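Local coordinates for conserved protein (Methanothermobacter thermautotrophicus, PDB 1T57), which is of unknown function but binds flavin mononucleotide and magnesium, in an alpha/beta fold related to the C-terminal domain of pyruvate kinase, at residues S112-G117 / C149-I154; A156-L161 / P186-S191; N54-S59 / V77-H82. One frame throughout, in Å; residues are numbered along the deposited sequence.

How the interactions relate
Along the chain interaction 3 closes first, interaction 1 opens after it, and interaction 2 follows in series. Interaction 3 pairs strands 54-58 and 75-79 inside the seven-stranded sheet, while interactions 1 and 2 use successive parts of helix 144-158, which packs on that sheet through Ile152 and Ala156. The centres of interactions 1 and 2, and those of interactions 1 and 3, lie about 10 Å apart; interactions 2 and 3 are about 13 Å apart. Interactions 1 and 3 both line the flavin mononucleotide pocket, joined by a probable hydrogen bond between His113 and His82. Interactions 1 and 2 both reach the second subunit, consistent with a flavin pocket lying near a subunit interface.

Interaction 1 (S112-G117 / C149-I154); sequences SHALSG and CVEIAI. With FMN (flavin mononucleotide), chain E.
The His113 ring and the Glu151 carboxylate are the flat groups of this contact; the imidazole turns a face to the flavin, whereas only OE2 of the carboxylate reaches it. Over that face of the imidazole sits the flavin methyl C7M, displaced toward the rim, with His113 NE2 3.2 Å from FMN C7M. The same NE2 accepts the backbone N-H of His82, which restrains the turn of the ring, while Glu151 OE1 approaches the ring obliquely.

Glu151 reaches the loop because its CG is anti to the backbone N (chi1 -174°) and the chain stays extended beyond it. OE1 accepts the backbone N-H of Leu115 at 2.7 Å from Leu115 N, on its anti side and 17° out of the carboxylate plane. OE2 lies 3.6 Å from FMN C6 and forms a salt bridge with Lys147. The two oxygens thus have different tasks, one gripping the loop and the other lining the pocket.

Leu115 and the Glu151 stem run antiparallel alongside each other, Leu115 CD1 against Glu151 CB at 3.7 Å and reaching on to Val150 CG2. Ala114 CB packs on Ile154 CG2 at 3.7 Å, completing an apolar patch that Leu139 of helix 131-139 extends. Together the loop after strand 107-109 and helix 144-158 form a wall of the flavin mononucleotide site, at the dimethylbenzene end of the isoalloxazine.

Interaction 2 (A156-L161 / P186-S191); sequences AADAGL and PAHMNS
Asp158, near the end of helix 144-158, meets His188 and Met189 in the loop after strand 180-185, and a Schellman motif with Gly160 at positive phi closes the helix behind it. The chain turns there through bonds from Gly160 N to Ala157 O and from Leu161 N to Ala156 O.

Followed outward, the Asp158 side chain leaves its CB with CG anti to the carbonyl carbon (chi1 -71°), a torsion that sends the carboxylate across to the loop. Asp158 CG comes 3.6 Å from Met189 N. Beyond it the two oxygens part. OD1 lies against the aliphatic start of the selenomethionine side chain, 3.0 Å from Met189 CB, and the two side chains cross at about a right angle before Met189 bends away at its selenium. OD2 is gripped twice: its syn lone pair accepts Met189 N-H at 2.9 Å from Met189 N, and its anti lone pair receives the N-H of His188 ND1. The latter bond is longer and more bent, with an angle of 142° at the hydrogen. Two donors on one oxygen restrain the rotation of the carboxylate and would be expected to favour its charged form.

The His188 ring offers its edge to the helix. On its far side NE2 is hydrogen-bonded to Gly89 N of the second subunit, connecting this helix-to-loop contact with the interface. Asn190 ND2 similarly holds Gly84 O of the second subunit. Ala157 CB packs on the loop, 3.8 Å from Ala187 O, with Pro186 CB a little farther off. Beside the His188 ring, and near its plane, Ala157 O lies 3.4 Å from His188 CE1.

Interaction 3 (N54-S59 / V77-H82); sequences NFVVAS and VSVTHH. With FMN (flavin mononucleotide), chain E.
Val77 and Val57 lock two neighbouring parallel strands together through a ladder of four backbone hydrogen bonds. Val77 N donates to Phe55 O at 2.8 Å, and Val77 O in turn accepts from Val57 N. Further along, Val79 N gives its hydrogen to Val57 O, and Ser59 N gives its own to Val79 O at 3.0 Å. The first two donors lie almost in line with the C=O bond; the last two are tilted by 27° and 29° from the carbonyl plane.

A water joins the backbone of Ser59, just past its strand, to the side chain of Ser78: it donates to Ser59 O and lies 2.7 Å from Ser78 OG. Thr80 OG1 is satisfied by Val60 O, and His81 ND1 by Glu92. Ser59 OG is hydrogen-bonded to the flavin phosphate oxygen O1P at 2.9 Å and to Ala65 N, although its position is less certain.

Val56 and Val77 leave the same face of the sheet together, their side chains flank to flank, with Val56 CB 3.7 Å from Val77 CG1. The end of strand 75-79 and the loop after it line the isoalloxazine: His81 brings its ring edge to it, His81 CD2 3.3 Å from FMN C8, and Val79 CG2 touches the methyl C8M.

This is the parallel pair of a beta-alpha-beta unit whose helix is 63-69. That helix covers Val57 and Ser78, helix 144-158 covers Val56 and Val79, and strand 168-172 hydrogen-bonds along the other edge of strand 54-58.

Interaction 1 (S112-G117 / C149-I154)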
loop_
_atom_site.group_PDB
_atom_site.type_symbol
_atom_site.label_atom_id
_atom_site.label_comp_id
_atom_site.label_asym_id
_atom_site.label_seq_id
_atom_site.Cartn_x
_atom_site.Cartn_y
_atom_site.Cartn_z
ATOM N N SER A 112 8.360 -1.844 20.997
ATOM C CA SER A 112 7.611 -1.111 19.984
ATOM C C SER A 112 6.177 -1.659 19.921
ATOM O O SER A 112 5.975 -2.871 19.958
ATOM C CB SER A 112 8.327 -1.231 18.637
ATOM O OG SER A 112 8.388 -2.569 18.250
ATOM N N HIS A 113 5.196 -0.759 19.874
ATOM C CA HIS A 113 3.753 -1.092 19.841
ATOM C C HIS A 113 3.300 -1.930 18.642
ATOM O O HIS A 113 3.444 -1.505 17.492
ATOM C CB HIS A 113 2.927 0.191 19.862
ATOM C CG HIS A 113 3.089 0.992 21.112
ATOM N ND1 HIS A 113 2.411 2.175 21.322
ATOM C CD2 HIS A 113 3.822 0.771 22.230
ATOM C CE1 HIS A 113 2.716 2.643 22.517
ATOM N NE2 HIS A 113 3.567 1.811 23.089
ATOM N N ALA A 114 2.687 -3.080 18.926
ATOM C CA ALA A 114 2.269 -4.025 17.889
ATOM C C ALA A 114 1.348 -3.564 16.761
ATOM O O ALA A 114 1.493 -4.041 15.643
ATOM C CB ALA A 114 1.677 -5.309 18.547
ATOM N N LEU A 115 0.426 -2.641 17.023
ATOM C CA LEU A 115 -0.484 -2.196 15.960
ATOM C C LEU A 115 -0.192 -0.877 15.279
ATOM O O LEU A 115 -1.087 -0.258 14.725
ATOM C CB LEU A 115 -1.930 -2.189 16.461
ATOM C CG LEU A 115 -2.460 -3.605 16.804
ATOM C CD1 LEU A 115 -3.949 -3.527 17.229
ATOM C CD2 LEU A 115 -2.277 -4.541 15.599
ATOM N N SER A 116 1.074 -0.480 15.305
ATOM C CA SER A 116 1.561 0.749 14.683
ATOM C C SER A 116 2.999 0.408 14.230
ATOM O O SER A 116 3.304 0.390 13.058
ATOM C CB SER A 116 1.572 1.891 15.720
ATOM O OG SER A 116 2.254 1.491 16.915
ATOM N N GLY A 117 3.880 0.114 15.173
ATOM C CA GLY A 117 5.223 -0.265 14.783
ATOM C C GLY A 117 6.006 0.798 14.013
ATOM O O GLY A 117 5.818 2.001 14.168
ATOM N N CYS A 149 -6.286 -3.842 23.724
ATOM C CA CYS A 149 -6.482 -5.212 24.149
ATOM C C CYS A 149 -5.884 -6.230 23.199
ATOM O O CYS A 149 -5.150 -7.094 23.671
ATOM C CB CYS A 149 -7.975 -5.505 24.376
ATOM S SG CYS A 149 -8.513 -5.204 26.087
ATOM N N VAL A 150 -6.160 -6.158 21.887
ATOM C CA VAL A 150 -5.536 -7.148 21.011
ATOM C C VAL A 150 -4.064 -6.786 20.858
ATOM O O VAL A 150 -3.190 -7.661 20.872
ATOM C CB VAL A 150 -6.227 -7.274 19.574
ATOM C CG1 VAL A 150 -7.525 -6.571 19.553
ATOM C CG2 VAL A 150 -5.330 -6.781 18.486
ATOM N N GLU A 151 -3.787 -5.490 20.746
ATOM C CA GLU A 151 -2.416 -5.026 20.577
ATOM C C GLU A 151 -1.464 -5.545 21.651
ATOM O O GLU A 151 -0.394 -6.080 21.357
ATOM C CB GLU A 151 -2.371 -3.500 20.561
ATOM C CG GLU A 151 -0.974 -2.971 20.242
ATOM C CD GLU A 151 -0.910 -1.465 20.022
ATOM O OE1 GLU A 151 -0.210 -1.042 19.073
ATOM O OE2 GLU A 151 -1.531 -0.697 20.790
ATOM N N ILE A 152 -1.829 -5.359 22.911
ATOM C CA ILE A 152 -0.949 -5.839 23.959
ATOM C C ILE A 152 -0.974 -7.379 23.951
ATOM O O ILE A 152 -0.013 -8.027 24.373
ATOM C CB ILE A 152 -1.336 -5.245 25.380
ATOM C CG1 ILE A 152 -2.823 -5.420 25.689
ATOM C CG2 ILE A 152 -1.096 -3.742 25.425
ATOM C CD1 ILE A 152 -3.182 -5.167 27.150
ATOM N N ALA A 153 -2.047 -7.975 23.441
ATOM C CA ALA A 153 -2.097 -9.439 23.420
ATOM C C ALA A 153 -1.004 -9.953 22.490
ATOM O O ALA A 153 -0.275 -10.866 22.836
ATOM C CB ALA A 153 -3.516 -9.958 22.978
ATOM N N ILE A 154 -0.885 -9.323 21.325
ATOM C CA ILE A 154 0.128 -9.657 20.333
ATOM C C ILE A 154 1.540 -9.422 20.898
ATOM O O ILE A 154 2.401 -10.283 20.839
ATOM C CB ILE A 154 -0.082 -8.802 19.044
ATOM C CG1 ILE A 154 -1.327 -9.263 18.295
ATOM C CG2 ILE A 154 1.096 -8.906 18.165
ATOM C CD1 ILE A 154 -1.864 -8.259 17.288
HETATM N N1 FMN E . -4.638 4.360 25.428
HETATM C C2 FMN E . -5.479 4.866 24.444
HETATM O O2 FMN E . -6.469 5.503 24.747
HETATM N N3 FMN E . -5.348 4.559 23.116
HETATM C C4 FMN E . -4.239 3.882 22.678
HETATM O O4 FMN E . -4.192 3.509 21.499
HETATM C C4A FMN E . -3.393 3.335 23.645
HETATM N N5 FMN E . -2.296 2.600 23.255
HETATM C C5A FMN E . -1.649 1.843 24.202
HETATM C C6 FMN E . -0.560 1.097 23.785
HETATM C C7 FMN E . 0.212 0.419 24.687
HETATM C C7M FMN E . 1.404 -0.297 24.140
HETATM C C8 FMN E . 0.209 0.850 26.008
HETATM C C8M FMN E . 1.141 0.223 27.031
HETATM C C9 FMN E . -0.860 1.630 26.445
HETATM C C9A FMN E . -1.861 2.058 25.568
HETATM N N10 FMN E . -2.791 3.029 25.966
HETATM C C10 FMN E . -3.649 3.523 25.016
HETATM C "C1'" FMN E . -3.061 3.356 27.419
HETATM C "C2'" FMN E . -3.816 2.218 28.049
HETATM O "O2'" FMN E . -4.964 1.940 27.239
HETATM C "C3'" FMN E . -4.302 2.588 29.432
HETATM O "O3'" FMN E . -5.066 3.755 29.393
HETATM C "C4'" FMN E . -3.360 2.507 30.645
HETATM O "O4'" FMN E . -4.226 2.661 31.745
HETATM C "C5'" FMN E . -2.334 3.550 31.032
HETATM O "O5'" FMN E . -1.946 3.112 32.314
HETATM P P FMN E . -1.882 3.937 33.694
HETATM O O1P FMN E . -1.080 3.110 34.638
HETATM O O2P FMN E . -3.272 4.215 34.298
HETATM O O3P FMN E . -1.155 5.251 33.377
#

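Interaction 2 (A156-L161 / P186-S191)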
loop_
_atom_site.group_PDB
_atom_site.type_symbol
_atom_site.label_atom_id
_atom_site.label_comp_id
_atom_site.label_asym_id
_atom_site.label_seq_id
_atom_site.Cartn_x
_atom_site.Cartn_y
_atom_site.Cartn_z
ATOM N N ALA A 156 2.621 -9.312 23.990
ATOM C CA ALA A 156 2.934 -10.250 25.062
ATOM C C ALA A 156 3.241 -11.635 24.524
ATOM O O ALA A 156 4.112 -12.319 25.054
ATOM C CB ALA A 156 1.784 -10.308 26.068
ATOM N N ALA A 157 2.521 -12.049 23.483
ATOM C CA ALA A 157 2.757 -13.348 22.873
ATOM C C ALA A 157 4.149 -13.396 22.275
ATOM O O ALA A 157 4.931 -14.305 22.561
ATOM C CB ALA A 157 1.774 -13.603 21.805
ATOM N N ASP A 158 4.452 -12.416 21.431
ATOM C CA ASP A 158 5.757 -12.346 20.785
ATOM C C ASP A 158 6.886 -12.263 21.824
ATOM O O ASP A 158 7.983 -12.752 21.595
ATOM C CB ASP A 158 5.813 -11.149 19.815
ATOM C CG ASP A 158 4.944 -11.353 18.558
ATOM O OD1 ASP A 158 4.873 -10.416 17.734
ATOM O OD2 ASP A 158 4.325 -12.433 18.394
ATOM N N ALA A 159 6.630 -11.661 22.972
ATOM C CA ALA A 159 7.687 -11.584 23.970
ATOM C C ALA A 159 7.817 -12.932 24.665
ATOM O O ALA A 159 8.779 -13.192 25.390
ATOM C CB ALA A 159 7.376 -10.516 24.972
ATOM N N GLY A 160 6.846 -13.799 24.426
ATOM C CA GLY A 160 6.880 -15.095 25.062
ATOM C C GLY A 160 6.392 -14.926 26.482
ATOM O O GLY A 160 6.603 -15.785 27.337
ATOM N N LEU A 161 5.721 -13.813 26.742
ATOM C CA LEU A 161 5.236 -13.572 28.083
ATOM C C LEU A 161 3.876 -14.187 28.360
ATOM O O LEU A 161 3.515 -14.374 29.514
ATOM C CB LEU A 161 5.247 -12.078 28.392
ATOM C CG LEU A 161 6.669 -11.531 28.523
ATOM C CD1 LEU A 161 6.672 -10.039 28.950
ATOM C CD2 LEU A 161 7.386 -12.381 29.562
ATOM N N PRO A 186 -4.569 -15.035 22.412
ATOM C CA PRO A 186 -3.547 -14.318 21.653
ATOM C C PRO A 186 -3.061 -15.100 20.449
ATOM O O PRO A 186 -3.414 -16.279 20.249
ATOM C CB PRO A 186 -2.441 -14.112 22.682
ATOM C CG PRO A 186 -3.221 -13.960 23.962
ATOM C CD PRO A 186 -4.212 -15.091 23.841
ATOM N N ALA A 187 -2.215 -14.437 19.673
ATOM C CA ALA A 187 -1.619 -15.011 18.489
ATOM C C ALA A 187 -0.344 -14.211 18.234
ATOM O O ALA A 187 -0.247 -13.063 18.631
ATOM C CB ALA A 187 -2.593 -14.874 17.295
ATOM N N HIS A 188 0.632 -14.808 17.576
ATOM C CA HIS A 188 1.862 -14.097 17.271
ATOM C C HIS A 188 1.711 -13.131 16.105
ATOM O O HIS A 188 0.717 -13.166 15.384
ATOM C CB HIS A 188 2.958 -15.095 16.970
ATOM C CG HIS A 188 3.267 -15.998 18.118
ATOM N ND1 HIS A 188 3.808 -15.538 19.297
ATOM C CD2 HIS A 188 3.040 -17.321 18.298
ATOM C CE1 HIS A 188 3.887 -16.533 20.159
ATOM N NE2 HIS A 188 3.426 -17.626 19.577
HETATM N N MSE A 189 2.702 -12.266 15.941
HETATM C CA MSE A 189 2.700 -11.284 14.862
HETATM C C MSE A 189 2.674 -11.973 13.497
HETATM O O MSE A 189 2.066 -11.470 12.567
HETATM C CB MSE A 189 3.953 -10.401 14.923
HETATM C CG MSE A 189 5.225 -11.187 14.786
HETATM SE SE MSE A 189 6.860 -10.204 14.378
HETATM C CE MSE A 189 7.111 -10.679 12.516
ATOM N N ASN A 190 3.348 -13.108 13.363
ATOM C CA ASN A 190 3.364 -13.765 12.077
ATOM C C ASN A 190 2.054 -14.492 11.788
ATOM O O ASN A 190 1.812 -14.912 10.671
ATOM C CB ASN A 190 4.578 -14.698 11.956
ATOM C CG ASN A 190 4.810 -15.527 13.192
ATOM O OD1 ASN A 190 3.975 -15.570 14.091
ATOM N ND2 ASN A 190 5.959 -16.196 13.249
ATOM N N SER A 191 1.198 -14.628 12.789
ATOM C CA SER A 191 -0.088 -15.256 12.558
ATOM C C SER A 191 -1.214 -14.447 13.225
ATOM O O SER A 191 -2.167 -14.998 13.793
ATOM C CB SER A 191 -0.077 -16.718 13.034
ATOM O OG SER A 191 0.128 -16.808 14.425
#

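Interaction 3 (N54-S59 / V77-H82)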
loop_
_atom_site.group_PDB
_atom_site.type_symbol
_atom_site.label_atom_id
_atom_site.label_comp_id
_atom_site.label_asym_id
_atom_site.label_seq_id
_atom_site.Cartn_x
_atom_site.Cartn_y
_atom_site.Cartn_z
ATOM N N ASN A 54 -4.128 -16.092 33.120
ATOM C CA ASN A 54 -3.231 -15.256 32.317
ATOM C C ASN A 54 -3.844 -13.863 32.039
ATOM O O ASN A 54 -4.934 -13.740 31.462
ATOM C CB ASN A 54 -2.909 -15.966 31.006
ATOM C CG ASN A 54 -1.948 -17.135 31.199
ATOM O OD1 ASN A 54 -0.737 -16.939 31.433
ATOM N ND2 ASN A 54 -2.482 -18.361 31.109
ATOM N N PHE A 55 -3.152 -12.808 32.462
ATOM C CA PHE A 55 -3.671 -11.461 32.251
ATOM C C PHE A 55 -2.647 -10.533 31.640
ATOM O O PHE A 55 -1.554 -10.398 32.160
ATOM C CB PHE A 55 -4.127 -10.830 33.579
ATOM C CG PHE A 55 -5.182 -11.599 34.315
ATOM C CD1 PHE A 55 -4.851 -12.691 35.110
ATOM C CD2 PHE A 55 -6.515 -11.233 34.207
ATOM C CE1 PHE A 55 -5.848 -13.405 35.803
ATOM C CE2 PHE A 55 -7.505 -11.934 34.888
ATOM C CZ PHE A 55 -7.172 -13.026 35.680
ATOM N N VAL A 56 -3.005 -9.881 30.543
ATOM C CA VAL A 56 -2.085 -8.933 29.951
ATOM C C VAL A 56 -2.747 -7.575 30.118
ATOM O O VAL A 56 -3.909 -7.402 29.740
ATOM C CB VAL A 56 -1.836 -9.221 28.479
ATOM C CG1 VAL A 56 -3.163 -9.245 27.705
ATOM C CG2 VAL A 56 -0.867 -8.184 27.925
ATOM N N VAL A 57 -2.024 -6.613 30.686
ATOM C CA VAL A 57 -2.609 -5.297 30.942
ATOM C C VAL A 57 -1.758 -4.120 30.553
ATOM O O VAL A 57 -0.585 -4.065 30.885
ATOM C CB VAL A 57 -2.918 -5.096 32.436
ATOM C CG1 VAL A 57 -3.755 -3.852 32.628
ATOM C CG2 VAL A 57 -3.616 -6.292 32.984
ATOM N N ALA A 58 -2.373 -3.163 29.884
ATOM C CA ALA A 58 -1.682 -1.954 29.477
ATOM C C ALA A 58 -1.638 -1.004 30.660
ATOM O O ALA A 58 -2.679 -0.525 31.134
ATOM C CB ALA A 58 -2.411 -1.290 28.325
ATOM N N SER A 59 -0.431 -0.740 31.138
ATOM C CA SER A 59 -0.238 0.172 32.256
ATOM C C SER A 59 1.032 0.954 31.990
ATOM O O SER A 59 2.148 0.458 32.194
ATOM C CB SER A 59 -0.102 -0.586 33.581
ATOM O OG SER A 59 -0.305 0.314 34.658
ATOM N N VAL A 77 0.981 -9.793 33.236
ATOM C CA VAL A 77 2.003 -9.133 32.460
ATOM C C VAL A 77 1.493 -7.731 32.193
ATOM O O VAL A 77 0.388 -7.532 31.703
ATOM C CB VAL A 77 2.318 -9.914 31.134
ATOM C CG1 VAL A 77 1.043 -10.316 30.452
ATOM C CG2 VAL A 77 3.152 -9.066 30.205
ATOM N N SER A 78 2.319 -6.766 32.568
ATOM C CA SER A 78 2.025 -5.361 32.410
ATOM C C SER A 78 2.926 -4.829 31.310
ATOM O O SER A 78 4.162 -4.981 31.373
ATOM C CB SER A 78 2.311 -4.623 33.723
ATOM O OG SER A 78 1.986 -3.239 33.658
ATOM N N VAL A 79 2.314 -4.263 30.272
ATOM C CA VAL A 79 3.117 -3.677 29.214
ATOM C C VAL A 79 2.925 -2.167 29.296
ATOM O O VAL A 79 1.811 -1.668 29.435
ATOM C CB VAL A 79 2.748 -4.192 27.772
ATOM C CG1 VAL A 79 2.075 -5.547 27.846
ATOM C CG2 VAL A 79 1.903 -3.191 27.027
ATOM N N THR A 80 4.028 -1.442 29.266
ATOM C CA THR A 80 3.973 0.005 29.307
ATOM C C THR A 80 4.224 0.513 27.885
ATOM O O THR A 80 4.326 -0.289 26.942
ATOM C CB THR A 80 5.047 0.552 30.265
ATOM O OG1 THR A 80 5.273 1.933 29.992
ATOM C CG2 THR A 80 6.343 -0.219 30.101
ATOM N N HIS A 81 4.299 1.835 27.727
ATOM C CA HIS A 81 4.573 2.436 26.422
ATOM C C HIS A 81 6.016 2.168 26.012
ATOM O O HIS A 81 6.868 1.916 26.869
ATOM C CB HIS A 81 4.355 3.939 26.488
ATOM C CG HIS A 81 2.937 4.349 26.268
ATOM N ND1 HIS A 81 2.496 5.636 26.483
ATOM C CD2 HIS A 81 1.862 3.648 25.845
ATOM C CE1 HIS A 81 1.207 5.707 26.206
ATOM N NE2 HIS A 81 0.797 4.515 25.816
ATOM N N HIS A 82 6.298 2.224 24.711
ATOM C CA HIS A 82 7.657 1.977 24.235
ATOM C C HIS A 82 8.456 3.224 24.541
ATOM O O HIS A 82 7.884 4.294 24.680
ATOM C CB HIS A 82 7.687 1.710 22.727
ATOM C CG HIS A 82 7.452 2.922 21.873
ATOM N ND1 HIS A 82 6.200 3.284 21.419
ATOM C CD2 HIS A 82 8.320 3.805 21.326
ATOM C CE1 HIS A 82 6.310 4.334 20.620
ATOM N NE2 HIS A 82 7.586 4.669 20.548
HETATM N N1 FMN E . -4.638 4.360 25.428
HETATM C C2 FMN E . -5.479 4.866 24.444
HETATM O O2 FMN E . -6.469 5.503 24.747
HETATM N N3 FMN E . -5.348 4.559 23.116
HETATM C C4 FMN E . -4.239 3.882 22.678
HETATM O O4 FMN E . -4.192 3.509 21.499
HETATM C C4A FMN E . -3.393 3.335 23.645
HETATM N N5 FMN E . -2.296 2.600 23.255
HETATM C C5A FMN E . -1.649 1.843 24.202
HETATM C C6 FMN E . -0.560 1.097 23.785
HETATM C C7 FMN E . 0.212 0.419 24.687
HETATM C C7M FMN E . 1.404 -0.297 24.140
HETATM C C8 FMN E . 0.209 0.850 26.008
HETATM C C8M FMN E . 1.141 0.223 27.031
HETATM C C9 FMN E . -0.860 1.630 26.445
HETATM C C9A FMN E . -1.861 2.058 25.568
HETATM N N10 FMN E . -2.791 3.029 25.966
HETATM C C10 FMN E . -3.649 3.523 25.016
HETATM C "C1'" FMN E . -3.061 3.356 27.419
HETATM C "C2'" FMN E . -3.816 2.218 28.049
HETATM O "O2'" FMN E . -4.964 1.940 27.239
HETATM C "C3'" FMN E . -4.302 2.588 29.432
HETATM O "O3'" FMN E . -5.066 3.755 29.393
HETATM C "C4'" FMN E . -3.360 2.507 30.645
HETATM O "O4'" FMN E . -4.226 2.661 31.745
HETATM C "C5'" FMN E . -2.334 3.550 31.032
HETATM O "O5'" FMN E . -1.946 3.112 32.314
HETATM P P FMN E . -1.882 3.937 33.694
HETATM O O1P FMN E . -1.080 3.110 34.638
HETATM O O2P FMN E . -3.272 4.215 34.298
HETATM O O3P FMN E . -1.155 5.251 33.377
HETATM O O HOH W 1 3.978 -1.691 32.705
#